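Long-range contacts in hypothetical protein (Bacteroides caccae, PDB 4M8R), which is of unknown function but joins an N-terminal Ig-like domain to a WD40-like beta-propeller domain: residues 12-17 / 34-39; 30-35 / 76-81; 172-177 / 193-198; 218-223 / 238-243. All blocks are in the same frame, centred on the assembly; numbering follows the deposited sequence.

Interaction 1: 12-17 / 34-39; sequences LVTNAG and YGDGFQ
Thr14 and Asp36 face each other as an antiparallel hydrogen-bonded pair, and both their backbone donors and acceptors are used. Thr14 N reaches Asp36 O at 3.1 Å, while Asp36 N gives the shorter return bond to Thr14 O, 2.9 Å. Further along, Gly17 and Tyr34 form a second such pair: Gly17 N donates to Tyr34 O and Tyr34 N to Gly17 O, each 3.1 Å long. Between the pairs the register slips by one residue, a beta bulge at Asn15 and Ala16, where Ala16 CA comes 3.1 Å from Tyr34 O in a CA-H...O contact. The Tyr34 ring, with CG set between the backbone N and the carbonyl carbon (chi1 61°), folds back over Gly17, whose CA sits 3.9 Å from the ring centroid in a CH-pi contact. Val13 CG1 stands over the middle of the Phe38 ring, 3.9 Å from its centroid and almost on the ring normal. With a serine in place of Phe38, Val13 CG1 would probably lose the flat surface beneath it, leaving a gap beside the strand. The four bonds described all join main-chain atoms, and the rings add CH-pi cover at this edge of the Ig-like sheet.

Interaction 2: 30-35 / 76-81; sequences IVHIYG and GMSIRM. With PO4 (phosphate ion), chain F.
Two residues on neighbouring strands grip one phosphate ion, probably picked up from the crystallisation liquor: His32 NE2 donates to its O2 over 2.7 Å and Ser78 OG to its O4 over 2.8 Å. The ion lies at the edge of the imidazole, near the ring plane, and the other nitrogen, ND1, is held by Glu20, so both ends of the ring are fixed. Ile30 CG2 packs over one face of that ring and also meets Ser78 CB. The other branch of Ile30 ends in CD1, which lies over one face of the Arg80 guanidinium, 3.6 Å from CZ; a bend in the arginine chain at chi3 (-70°) turns the group there. Beneath these side chains run the hydrogen bonds of a regular antiparallel pair, with Val31 opposite Ile79 and Ile33 opposite Met77; Val31 N to Ile79 O, at 2.8 Å, is typical. The face opposite His32 and Ser78 carries Val31, Ile33, Met77 and Ile79. Ile33 CD1 meets Ile79 CD1 at 4.0 Å, Ile33 lies alongside selenomethionine Met77, pointing the same way, and Met81, just past the strand, sets CG 3.6 Å from Val31 CG2. This apolar layer turns into the core of the Ig-like domain, against Val44 and Phe46 of strand 43-50 and Leu103 and Val106 of strand 99-108, while strand 60-72 flanks 76-80 within the sheet.

Interaction 3: 172-177 / 193-198; sequences GVQQPF and DYNTLA
In the WD40-like beta-propeller domain, this contact joins strand 173-180 of one four-stranded sheet to the chain entering strand 196-201 of the next. The two segments run at a steep angle, 76° apart, and meet without a beta ladder, so side chains do much of the bonding. Asn195 and Thr196 bracket the backbone of Gln174, one taking its N-H, the other its carbonyl oxygen. The amide oxygen of Asn195, OD1, accepts from Gln174 N at 2.9 Å, with the donor in the plane of the amide carbonyl; CG anti to the backbone N (chi1 -172°) carries OD1 to that N-H. On the other side of that residue, Gln174 O takes the hydroxyl of Thr196, OG1, at 2.9 Å, from above the carbonyl plane and not along a lone pair, together with a weak bond from Thr196 N. One carbonyl oxygen is therefore gripped twice by a single residue. Thr196 OG1 is bonded in addition to Gln211 on strand 208-212, so the hydroxyl passes the link on to the next strand. The polar end of Gln174 itself turns elsewhere, to Arg153 and Glu169. Carbon contact is slight: Val173 CB and CG1 rest on Asn195 CB. Asp193 is also tied to Asn171, and Gln175 to Glu170 O. Between them, Gln175 NE2 donates to Asp193 OD1 at 2.8 Å, using the anti lone pair of that oxygen, with the amide and carboxylate planes nearly perpendicular at 86°.

Interaction 4: 218-223 / 238-243; sequences SLYNVS and NFPMPE. With PO4 (phosphate ion), chain D.
Tyr220 and Pro240 make the close-packed centre of this contact. The proline lies over one face of the ring, CB 3.8 Å from the centroid in a CH-pi contact, and its CD touches Tyr220 CE2 at 3.6 Å. With CG anti to the backbone N (chi1 -174°), Asn238 brings OD1 to the ring edge, 3.5 Å from Tyr220 CE2. Were Tyr220 a serine, Pro240 would probably lose the face it rests on, and a gap would open beside Asn238 OD1. Next to the ring, Met241 N donates to Leu219 O at 2.9 Å, nearly along the C=O axis, and selenomethionine Met241 sets CG against Leu219 CB. Toward Phe239 the pairing is looser: Asn221 N still reaches Phe239 O at 3.1 Å, but the return link runs through a water that donates to Asn221 O and accepts from Phe239 N. Asn238 ND2 holds O1 of a phosphate, probably from the crystallisation liquor, at 2.9 Å, and also Glu91 of the second subunit; Arg213 and, from the second subunit, Arg89 and Lys105 bind the same ion. Strand 239-240, short and weakly bonded, is the outermost of its propeller-domain sheet within this chain, and Tyr61 and Phe48 of the second subunit cover Phe239 there.

How the interactions relate
From the N terminus, interaction 1 closes the first loop, bringing 34-39 back beside 12-17. Interaction 2 starts on the same strand, 30-36, so the two overlap at Tyr34 and Gly35 and set 16-18, 30-36 and 76-80 side by side in the Ig-like sheet; Phe38 of the one packs on Ile33 and Met77 of the other. Interactions 3 and 4 follow in series in the propeller domain, each closing a short loop. They touch where Tyr194 meets Tyr220 and Pro176 meets Val222, and share a sheet through strands 196-201 and 217-221. The two pairs stay apart: interactions 2 and 3 are about 17 Å away at their nearest atoms.

Interaction 1: 12-17 / 34-39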
loop_
_atom_site.group_PDB
_atom_site.type_symbol
_atom_site.label_atom_id
_atom_site.label_comp_id
_atom_site.label_asym_id
_atom_site.label_seq_id
_atom_site.Cartn_x
_atom_site.Cartn_y
_atom_site.Cartn_z
ATOM N N LEU A 12 12.449 -41.031 7.444
ATOM C CA LEU A 12 11.623 -41.385 6.290
ATOM C C LEU A 12 12.368 -42.254 5.276
ATOM O O LEU A 12 11.834 -43.259 4.799
ATOM C CB LEU A 12 11.092 -40.125 5.602
ATOM C CG LEU A 12 10.243 -39.180 6.460
ATOM C CD1 LEU A 12 9.693 -38.048 5.608
ATOM C CD2 LEU A 12 9.109 -39.919 7.154
ATOM N N VAL A 13 13.592 -41.855 4.947
ATOM C CA VAL A 13 14.398 -42.557 3.953
ATOM C C VAL A 13 15.860 -42.557 4.372
ATOM O O VAL A 13 16.342 -41.610 4.992
ATOM C CB VAL A 13 14.259 -41.933 2.539
ATOM C CG1 VAL A 13 12.878 -42.202 1.956
ATOM C CG2 VAL A 13 14.539 -40.436 2.558
ATOM N N THR A 14 16.557 -43.628 4.015
ATOM C CA THR A 14 17.952 -43.808 4.386
ATOM C C THR A 14 18.848 -43.661 3.163
ATOM O O THR A 14 18.380 -43.802 2.025
ATOM C CB THR A 14 18.152 -45.198 4.994
ATOM O OG1 THR A 14 17.452 -46.162 4.196
ATOM C CG2 THR A 14 17.610 -45.229 6.417
ATOM N N ASN A 15 20.129 -43.365 3.403
ATOM C CA ASN A 15 21.110 -43.156 2.331
ATOM C C ASN A 15 20.593 -42.191 1.271
ATOM O O ASN A 15 20.783 -42.409 0.073
ATOM C CB ASN A 15 21.471 -44.486 1.677
ATOM C CG ASN A 15 21.867 -45.533 2.685
ATOM O OD1 ASN A 15 21.191 -46.549 2.833
ATOM N ND2 ASN A 15 22.953 -45.280 3.406
ATOM N N ALA A 16 19.939 -41.127 1.724
ATOM C CA ALA A 16 19.235 -40.222 0.833
ATOM C C ALA A 16 20.001 -38.935 0.595
ATOM O O ALA A 16 20.915 -38.589 1.335
ATOM C CB ALA A 16 17.857 -39.910 1.396
ATOM N N GLY A 17 19.592 -38.213 -0.439
ATOM C CA GLY A 17 20.195 -36.929 -0.760
ATOM C C GLY A 17 19.673 -36.364 -2.067
ATOM O O GLY A 17 18.721 -36.892 -2.656
ATOM N N TYR A 34 17.569 -39.192 -4.364
ATOM C CA TYR A 34 17.837 -40.615 -4.185
ATOM C C TYR A 34 17.672 -41.026 -2.728
ATOM O O TYR A 34 17.638 -40.181 -1.840
ATOM C CB TYR A 34 19.242 -40.969 -4.683
ATOM C CG TYR A 34 20.361 -40.251 -3.973
ATOM C CD1 TYR A 34 20.935 -40.778 -2.825
ATOM C CD2 TYR A 34 20.855 -39.046 -4.460
ATOM C CE1 TYR A 34 21.973 -40.123 -2.177
ATOM C CE2 TYR A 34 21.888 -38.382 -3.824
ATOM C CZ TYR A 34 22.449 -38.926 -2.682
ATOM O OH TYR A 34 23.475 -38.267 -2.051
ATOM N N GLY A 35 17.579 -42.332 -2.503
ATOM C CA GLY A 35 17.435 -42.895 -1.165
ATOM C C GLY A 35 16.668 -44.206 -1.171
ATOM O O GLY A 35 16.150 -44.618 -2.201
ATOM N N ASP A 36 16.615 -44.865 -0.017
ATOM C CA ASP A 36 15.875 -46.116 0.141
ATOM C C ASP A 36 14.667 -45.879 1.037
ATOM O O ASP A 36 14.793 -45.258 2.089
ATOM C CB ASP A 36 16.773 -47.192 0.758
ATOM C CG ASP A 36 18.021 -47.467 -0.073
ATOM O OD1 ASP A 36 17.942 -47.412 -1.321
ATOM O OD2 ASP A 36 19.085 -47.748 0.524
ATOM N N GLY A 37 13.501 -46.353 0.607
ATOM C CA GLY A 37 12.288 -46.295 1.426
ATOM C C GLY A 37 11.227 -45.293 0.997
ATOM O O GLY A 37 10.328 -44.980 1.772
ATOM N N PHE A 38 11.306 -44.792 -0.233
ATOM C CA PHE A 38 10.249 -43.926 -0.751
ATOM C C PHE A 38 8.941 -44.695 -0.875
ATOM O O PHE A 38 8.943 -45.922 -1.012
ATOM C CB PHE A 38 10.645 -43.324 -2.098
ATOM C CG PHE A 38 11.772 -42.338 -2.001
ATOM C CD1 PHE A 38 11.522 -41.006 -1.697
ATOM C CD2 PHE A 38 13.082 -42.743 -2.198
ATOM C CE1 PHE A 38 12.563 -40.098 -1.603
ATOM C CE2 PHE A 38 14.122 -41.838 -2.106
ATOM C CZ PHE A 38 13.866 -40.517 -1.809
ATOM N N GLN A 39 7.828 -43.964 -0.823
ATOM C CA GLN A 39 6.499 -44.571 -0.821
ATOM C C GLN A 39 5.557 -43.841 -1.767
ATOM O O GLN A 39 5.747 -42.660 -2.053
ATOM C CB GLN A 39 5.918 -44.558 0.590
ATOM C CG GLN A 39 6.787 -45.264 1.618
ATOM C CD GLN A 39 6.075 -45.500 2.940
ATOM O OE1 GLN A 39 4.925 -45.103 3.125
ATOM N NE2 GLN A 39 6.761 -46.159 3.869
#

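Interaction 2: 30-35 / 76-81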
loop_
_atom_site.group_PDB
_atom_site.type_symbol
_atom_site.label_atom_id
_atom_site.label_comp_id
_atom_site.label_asym_id
_atom_site.label_seq_id
_atom_site.Cartn_x
_atom_site.Cartn_y
_atom_site.Cartn_z
ATOM N N ILE A 30 15.773 -30.456 -14.280
ATOM C CA ILE A 30 15.392 -31.608 -13.480
ATOM C C ILE A 30 16.430 -31.835 -12.389
ATOM O O ILE A 30 17.620 -31.950 -12.676
ATOM C CB ILE A 30 15.328 -32.883 -14.343
ATOM C CG1 ILE A 30 14.297 -32.737 -15.469
ATOM C CG2 ILE A 30 15.008 -34.098 -13.482
ATOM C CD1 ILE A 30 12.878 -32.533 -14.984
ATOM N N VAL A 31 15.977 -31.901 -11.145
ATOM C CA VAL A 31 16.830 -32.260 -10.015
ATOM C C VAL A 31 16.461 -33.662 -9.538
ATOM O O VAL A 31 15.285 -34.019 -9.505
ATOM C CB VAL A 31 16.683 -31.232 -8.877
ATOM C CG1 VAL A 31 17.176 -31.783 -7.545
ATOM C CG2 VAL A 31 17.428 -29.959 -9.242
ATOM N N HIS A 32 17.472 -34.448 -9.170
ATOM C CA HIS A 32 17.278 -35.849 -8.814
ATOM C C HIS A 32 17.452 -36.087 -7.334
ATOM O O HIS A 32 18.389 -35.582 -6.717
ATOM C CB HIS A 32 18.266 -36.720 -9.568
ATOM C CG HIS A 32 18.167 -36.572 -11.048
ATOM N ND1 HIS A 32 18.842 -35.591 -11.740
ATOM C CD2 HIS A 32 17.448 -37.254 -11.967
ATOM C CE1 HIS A 32 18.560 -35.689 -13.026
ATOM N NE2 HIS A 32 17.716 -36.691 -13.191
ATOM N N ILE A 33 16.537 -36.874 -6.782
ATOM C CA ILE A 33 16.553 -37.246 -5.384
ATOM C C ILE A 33 16.740 -38.747 -5.301
ATOM O O ILE A 33 16.130 -39.483 -6.069
ATOM C CB ILE A 33 15.223 -36.870 -4.719
ATOM C CG1 ILE A 33 15.137 -35.358 -4.558
ATOM C CG2 ILE A 33 15.083 -37.551 -3.365
ATOM C CD1 ILE A 33 13.727 -34.874 -4.286
ATOM N N TYR A 34 17.569 -39.192 -4.364
ATOM C CA TYR A 34 17.837 -40.615 -4.185
ATOM C C TYR A 34 17.672 -41.026 -2.728
ATOM O O TYR A 34 17.638 -40.181 -1.840
ATOM C CB TYR A 34 19.242 -40.969 -4.683
ATOM C CG TYR A 34 20.361 -40.251 -3.973
ATOM C CD1 TYR A 34 20.935 -40.778 -2.825
ATOM C CD2 TYR A 34 20.855 -39.046 -4.460
ATOM C CE1 TYR A 34 21.973 -40.123 -2.177
ATOM C CE2 TYR A 34 21.888 -38.382 -3.824
ATOM C CZ TYR A 34 22.449 -38.926 -2.682
ATOM O OH TYR A 34 23.475 -38.267 -2.051
ATOM N N GLY A 35 17.579 -42.332 -2.503
ATOM C CA GLY A 35 17.435 -42.895 -1.165
ATOM C C GLY A 35 16.668 -44.206 -1.171
ATOM O O GLY A 35 16.150 -44.618 -2.201
ATOM N N GLY A 76 14.189 -43.426 -5.712
ATOM C CA GLY A 76 14.333 -41.982 -5.890
ATOM C C GLY A 76 13.291 -41.341 -6.785
ATOM O O GLY A 76 12.342 -41.989 -7.216
HETATM N N MSE A 77 13.461 -40.048 -7.056
HETATM C CA MSE A 77 12.479 -39.289 -7.831
HETATM C C MSE A 77 13.121 -38.127 -8.533
HETATM O O MSE A 77 14.159 -37.637 -8.107
HETATM C CB MSE A 77 11.331 -38.813 -6.932
HETATM C CG MSE A 77 11.716 -38.530 -5.476
HETATM SE SE MSE A 77 10.140 -38.782 -4.301
HETATM C CE MSE A 77 8.786 -37.955 -5.445
ATOM N N SER A 78 12.508 -37.700 -9.634
ATOM C CA SER A 78 12.937 -36.519 -10.379
ATOM C C SER A 78 11.940 -35.391 -10.147
ATOM O O SER A 78 10.732 -35.604 -10.248
ATOM C CB SER A 78 13.005 -36.823 -11.876
ATOM O OG SER A 78 13.835 -37.938 -12.143
ATOM N N ILE A 79 12.441 -34.198 -9.840
ATOM C CA ILE A 79 11.577 -33.031 -9.652
ATOM C C ILE A 79 12.007 -31.902 -10.571
ATOM O O ILE A 79 13.156 -31.857 -10.999
ATOM C CB ILE A 79 11.580 -32.541 -8.190
ATOM C CG1 ILE A 79 12.952 -31.989 -7.793
ATOM C CG2 ILE A 79 11.178 -33.679 -7.268
ATOM C CD1 ILE A 79 13.043 -31.559 -6.344
ATOM N N ARG A 80 11.070 -31.014 -10.897
ATOM C CA ARG A 80 11.363 -29.877 -11.762
ATOM C C ARG A 80 11.539 -28.621 -10.919
ATOM O O ARG A 80 10.762 -28.383 -10.009
ATOM C CB ARG A 80 10.243 -29.675 -12.791
ATOM C CG ARG A 80 10.666 -28.811 -13.969
ATOM C CD ARG A 80 9.641 -28.811 -15.089
ATOM N NE ARG A 80 9.560 -30.100 -15.782
ATOM C CZ ARG A 80 10.435 -30.545 -16.691
ATOM N NH1 ARG A 80 11.498 -29.821 -17.040
ATOM N NH2 ARG A 80 10.249 -31.739 -17.256
HETATM N N MSE A 81 12.567 -27.833 -11.215
HETATM C CA MSE A 81 12.809 -26.580 -10.501
HETATM C C MSE A 81 11.924 -25.518 -11.106
HETATM O O MSE A 81 11.825 -25.404 -12.328
HETATM C CB MSE A 81 14.280 -26.167 -10.592
HETATM C CG MSE A 81 15.252 -27.217 -10.042
HETATM SE SE MSE A 81 14.826 -27.718 -8.183
HETATM C CE MSE A 81 15.084 -25.973 -7.325
HETATM P P PO4 F . 15.561 -37.937 -15.794
HETATM O O1 PO4 F . 16.498 -39.107 -15.589
HETATM O O2 PO4 F . 16.281 -36.643 -15.488
HETATM O O3 PO4 F . 15.104 -37.882 -17.234
HETATM O O4 PO4 F . 14.367 -38.100 -14.876
#

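Interaction 3: 172-177 / 193-198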
loop_
_atom_site.group_PDB
_atom_site.type_symbol
_atom_site.label_atom_id
_atom_site.label_comp_id
_atom_site.label_asym_id
_atom_site.label_seq_id
_atom_site.Cartn_x
_atom_site.Cartn_y
_atom_site.Cartn_z
ATOM N N GLY A 172 -15.293 -32.426 -24.807
ATOM C CA GLY A 172 -16.537 -32.075 -25.483
ATOM C C GLY A 172 -17.127 -30.713 -25.168
ATOM O O GLY A 172 -18.213 -30.392 -25.655
ATOM N N VAL A 173 -16.435 -29.910 -24.355
ATOM C CA VAL A 173 -16.907 -28.560 -24.021
ATOM C C VAL A 173 -15.784 -27.534 -24.020
ATOM O O VAL A 173 -14.606 -27.881 -23.998
ATOM C CB VAL A 173 -17.622 -28.508 -22.650
ATOM C CG1 VAL A 173 -18.898 -29.338 -22.672
ATOM C CG2 VAL A 173 -16.697 -28.961 -21.526
ATOM N N GLN A 174 -16.177 -26.263 -24.041
ATOM C CA GLN A 174 -15.242 -25.147 -23.968
ATOM C C GLN A 174 -14.796 -24.943 -22.523
ATOM O O GLN A 174 -15.631 -24.841 -21.617
ATOM C CB GLN A 174 -15.895 -23.865 -24.514
ATOM C CG GLN A 174 -16.074 -23.851 -26.026
ATOM C CD GLN A 174 -14.746 -23.748 -26.770
ATOM O OE1 GLN A 174 -14.023 -22.763 -26.635
ATOM N NE2 GLN A 174 -14.429 -24.759 -27.568
ATOM N N GLN A 175 -13.481 -24.887 -22.320
ATOM C CA GLN A 175 -12.892 -24.734 -20.993
ATOM C C GLN A 175 -11.709 -23.776 -21.016
ATOM O O GLN A 175 -11.030 -23.643 -22.034
ATOM C CB GLN A 175 -12.405 -26.081 -20.473
ATOM C CG GLN A 175 -13.494 -27.128 -20.353
ATOM C CD GLN A 175 -13.111 -28.235 -19.389
ATOM O OE1 GLN A 175 -12.807 -27.973 -18.224
ATOM N NE2 GLN A 175 -13.145 -29.480 -19.860
ATOM N N PRO A 176 -11.447 -23.107 -19.882
ATOM C CA PRO A 176 -10.328 -22.181 -19.810
ATOM C C PRO A 176 -8.988 -22.875 -19.572
ATOM O O PRO A 176 -8.900 -23.788 -18.744
ATOM C CB PRO A 176 -10.686 -21.292 -18.622
ATOM C CG PRO A 176 -11.520 -22.157 -17.754
ATOM C CD PRO A 176 -12.292 -23.043 -18.678
ATOM N N PHE A 177 -7.968 -22.417 -20.296
ATOM C CA PHE A 177 -6.593 -22.884 -20.136
ATOM C C PHE A 177 -5.622 -21.724 -20.020
ATOM O O PHE A 177 -5.877 -20.641 -20.535
ATOM C CB PHE A 177 -6.188 -23.723 -21.338
ATOM C CG PHE A 177 -6.877 -25.042 -21.399
ATOM C CD1 PHE A 177 -6.320 -26.151 -20.783
ATOM C CD2 PHE A 177 -8.085 -25.172 -22.059
ATOM C CE1 PHE A 177 -6.955 -27.374 -20.833
ATOM C CE2 PHE A 177 -8.725 -26.389 -22.108
ATOM C CZ PHE A 177 -8.160 -27.493 -21.496
ATOM N N ASP A 193 -15.615 -30.021 -15.564
ATOM C CA ASP A 193 -15.730 -29.941 -17.017
ATOM C C ASP A 193 -17.055 -29.290 -17.404
ATOM O O ASP A 193 -17.923 -29.933 -17.979
ATOM C CB ASP A 193 -15.614 -31.342 -17.629
ATOM C CG ASP A 193 -14.262 -31.983 -17.369
ATOM O OD1 ASP A 193 -13.247 -31.462 -17.876
ATOM O OD2 ASP A 193 -14.217 -33.008 -16.659
ATOM N N TYR A 194 -17.204 -28.011 -17.070
ATOM C CA TYR A 194 -18.416 -27.266 -17.393
ATOM C C TYR A 194 -18.153 -26.397 -18.613
ATOM O O TYR A 194 -17.095 -25.784 -18.729
ATOM C CB TYR A 194 -18.860 -26.396 -16.207
ATOM C CG TYR A 194 -19.261 -27.157 -14.942
ATOM C CD1 TYR A 194 -19.784 -28.452 -15.004
ATOM C CD2 TYR A 194 -19.154 -26.560 -13.682
ATOM C CE1 TYR A 194 -20.159 -29.133 -13.854
ATOM C CE2 TYR A 194 -19.536 -27.235 -12.527
ATOM C CZ TYR A 194 -20.037 -28.524 -12.618
ATOM O OH TYR A 194 -20.416 -29.218 -11.487
ATOM N N ASN A 195 -19.117 -26.347 -19.524
ATOM C CA ASN A 195 -18.976 -25.551 -20.734
ATOM C C ASN A 195 -18.887 -24.070 -20.400
ATOM O O ASN A 195 -19.614 -23.573 -19.542
ATOM C CB ASN A 195 -20.151 -25.799 -21.684
ATOM C CG ASN A 195 -19.958 -25.144 -23.040
ATOM O OD1 ASN A 195 -18.938 -25.347 -23.698
ATOM N ND2 ASN A 195 -20.931 -24.343 -23.457
ATOM N N THR A 196 -17.992 -23.376 -21.092
ATOM C CA THR A 196 -17.711 -21.977 -20.826
ATOM C C THR A 196 -18.194 -21.094 -21.978
ATOM O O THR A 196 -17.683 -21.188 -23.094
ATOM C CB THR A 196 -16.201 -21.783 -20.625
ATOM O OG1 THR A 196 -15.723 -22.749 -19.678
ATOM C CG2 THR A 196 -15.891 -20.378 -20.124
ATOM N N LEU A 197 -19.171 -20.237 -21.694
ATOM C CA LEU A 197 -19.653 -19.256 -22.661
ATOM C C LEU A 197 -18.581 -18.266 -23.078
ATOM O O LEU A 197 -18.477 -17.928 -24.254
ATOM C CB LEU A 197 -20.807 -18.436 -22.078
ATOM C CG LEU A 197 -22.209 -19.017 -22.057
ATOM C CD1 LEU A 197 -23.174 -17.930 -21.602
ATOM C CD2 LEU A 197 -22.613 -19.547 -23.424
ATOM N N ALA A 198 -17.815 -17.771 -22.106
ATOM C CA ALA A 198 -16.878 -16.680 -22.350
ATOM C C ALA A 198 -15.965 -16.435 -21.167
ATOM O O ALA A 198 -16.337 -16.689 -20.028
ATOM C CB ALA A 198 -17.642 -15.398 -22.656
#

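Interaction 4: 218-223 / 238-243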
loop_
_atom_site.group_PDB
_atom_site.type_symbol
_atom_site.label_atom_id
_atom_site.label_comp_id
_atom_site.label_asym_id
_atom_site.label_seq_id
_atom_site.Cartn_x
_atom_site.Cartn_y
_atom_site.Cartn_z
ATOM N N SER A 218 -23.359 -19.624 -14.339
ATOM C CA SER A 218 -22.889 -18.837 -13.201
ATOM C C SER A 218 -21.564 -18.175 -13.532
ATOM O O SER A 218 -20.885 -18.560 -14.483
ATOM C CB SER A 218 -22.696 -19.723 -11.971
ATOM O OG SER A 218 -23.933 -20.198 -11.484
ATOM N N LEU A 219 -21.199 -17.181 -12.732
ATOM C CA LEU A 219 -19.954 -16.453 -12.920
ATOM C C LEU A 219 -18.882 -17.051 -12.013
ATOM O O LEU A 219 -19.114 -17.230 -10.823
ATOM C CB LEU A 219 -20.165 -14.976 -12.595
ATOM C CG LEU A 219 -18.987 -14.040 -12.854
ATOM C CD1 LEU A 219 -18.629 -14.016 -14.331
ATOM C CD2 LEU A 219 -19.323 -12.646 -12.354
ATOM N N TYR A 220 -17.724 -17.356 -12.588
ATOM C CA TYR A 220 -16.629 -18.011 -11.874
ATOM C C TYR A 220 -15.361 -17.178 -11.935
ATOM O O TYR A 220 -15.135 -16.449 -12.896
ATOM C CB TYR A 220 -16.291 -19.354 -12.522
ATOM C CG TYR A 220 -17.253 -20.490 -12.251
ATOM C CD1 TYR A 220 -18.499 -20.534 -12.864
ATOM C CD2 TYR A 220 -16.889 -21.547 -11.421
ATOM C CE1 TYR A 220 -19.369 -21.586 -12.633
ATOM C CE2 TYR A 220 -17.750 -22.603 -11.186
ATOM C CZ TYR A 220 -18.983 -22.621 -11.793
ATOM O OH TYR A 220 -19.832 -23.669 -11.548
ATOM N N ASN A 221 -14.524 -17.320 -10.913
ATOM C CA ASN A 221 -13.157 -16.836 -10.967
ATOM C C ASN A 221 -12.263 -17.995 -11.362
ATOM O O ASN A 221 -12.155 -18.969 -10.630
ATOM C CB ASN A 221 -12.724 -16.297 -9.612
ATOM C CG ASN A 221 -11.345 -15.674 -9.652
ATOM O OD1 ASN A 221 -10.430 -16.200 -10.286
ATOM N ND2 ASN A 221 -11.193 -14.537 -8.991
ATOM N N VAL A 222 -11.611 -17.885 -12.514
ATOM C CA VAL A 222 -10.803 -18.986 -13.037
ATOM C C VAL A 222 -9.321 -18.674 -13.063
ATOM O O VAL A 222 -8.543 -19.460 -13.588
ATOM C CB VAL A 222 -11.271 -19.420 -14.446
ATOM C CG1 VAL A 222 -12.703 -19.901 -14.383
ATOM C CG2 VAL A 222 -11.133 -18.294 -15.462
ATOM N N SER A 223 -8.925 -17.530 -12.512
ATOM C CA SER A 223 -7.511 -17.173 -12.455
ATOM C C SER A 223 -6.916 -17.300 -11.046
ATOM O O SER A 223 -5.703 -17.200 -10.882
ATOM C CB SER A 223 -7.300 -15.756 -12.992
ATOM O OG SER A 223 -7.959 -14.794 -12.188
ATOM N N ASN A 238 -12.452 -23.849 -8.517
ATOM C CA ASN A 238 -13.894 -23.987 -8.542
ATOM C C ASN A 238 -14.542 -22.925 -7.660
ATOM O O ASN A 238 -15.008 -23.217 -6.550
ATOM C CB ASN A 238 -14.315 -25.384 -8.092
ATOM C CG ASN A 238 -15.804 -25.608 -8.249
ATOM O OD1 ASN A 238 -16.387 -25.233 -9.269
ATOM N ND2 ASN A 238 -16.436 -26.194 -7.240
ATOM N N PHE A 239 -14.590 -21.695 -8.176
ATOM C CA PHE A 239 -15.057 -20.543 -7.404
ATOM C C PHE A 239 -16.235 -19.805 -8.060
ATOM O O PHE A 239 -16.076 -18.700 -8.567
ATOM C CB PHE A 239 -13.903 -19.563 -7.191
ATOM C CG PHE A 239 -12.857 -20.039 -6.212
ATOM C CD1 PHE A 239 -13.206 -20.435 -4.936
ATOM C CD2 PHE A 239 -11.516 -20.033 -6.559
ATOM C CE1 PHE A 239 -12.243 -20.846 -4.034
ATOM C CE2 PHE A 239 -10.547 -20.440 -5.662
ATOM C CZ PHE A 239 -10.914 -20.844 -4.397
ATOM N N PRO A 240 -17.429 -20.408 -8.043
ATOM C CA PRO A 240 -18.600 -19.679 -8.519
ATOM C C PRO A 240 -19.068 -18.629 -7.521
ATOM O O PRO A 240 -18.763 -18.729 -6.331
ATOM C CB PRO A 240 -19.666 -20.772 -8.655
ATOM C CG PRO A 240 -19.256 -21.818 -7.674
ATOM C CD PRO A 240 -17.750 -21.788 -7.642
HETATM N N MSE A 241 -19.809 -17.640 -8.006
HETATM C CA MSE A 241 -20.411 -16.635 -7.142
HETATM C C MSE A 241 -21.600 -17.241 -6.457
HETATM O O MSE A 241 -22.253 -18.116 -7.021
HETATM C CB MSE A 241 -20.904 -15.460 -7.980
HETATM C CG MSE A 241 -19.758 -14.698 -8.632
HETATM SE SE MSE A 241 -19.153 -13.295 -7.399
HETATM C CE MSE A 241 -20.477 -11.992 -8.019
ATOM N N PRO A 242 -21.925 -16.770 -5.240
ATOM C CA PRO A 242 -23.132 -17.215 -4.553
ATOM C C PRO A 242 -24.365 -16.505 -5.105
ATOM O O PRO A 242 -25.032 -15.764 -4.388
ATOM C CB PRO A 242 -22.869 -16.799 -3.109
ATOM C CG PRO A 242 -22.082 -15.546 -3.250
ATOM C CD PRO A 242 -21.191 -15.769 -4.444
ATOM N N GLU A 243 -24.643 -16.725 -6.385
ATOM C CA GLU A 243 -25.783 -16.117 -7.052
ATOM C C GLU A 243 -26.542 -17.206 -7.791
ATOM O O GLU A 243 -25.986 -18.267 -8.060
ATOM C CB GLU A 243 -25.316 -15.041 -8.035
ATOM C CG GLU A 243 -24.478 -13.934 -7.405
ATOM C CD GLU A 243 -25.259 -13.045 -6.446
ATOM O OE1 GLU A 243 -26.507 -13.047 -6.496
ATOM O OE2 GLU A 243 -24.620 -12.337 -5.637
HETATM P P PO4 D . -20.519 -26.595 -6.714
HETATM O O1 PO4 D . -19.156 -27.199 -6.951
HETATM O O2 PO4 D . -20.474 -25.568 -5.606
HETATM O O3 PO4 D . -21.027 -25.920 -7.965
HETATM O O4 PO4 D . -21.441 -27.715 -6.310
HETATM O O HOH W 1 -13.364 -21.385 -10.630
#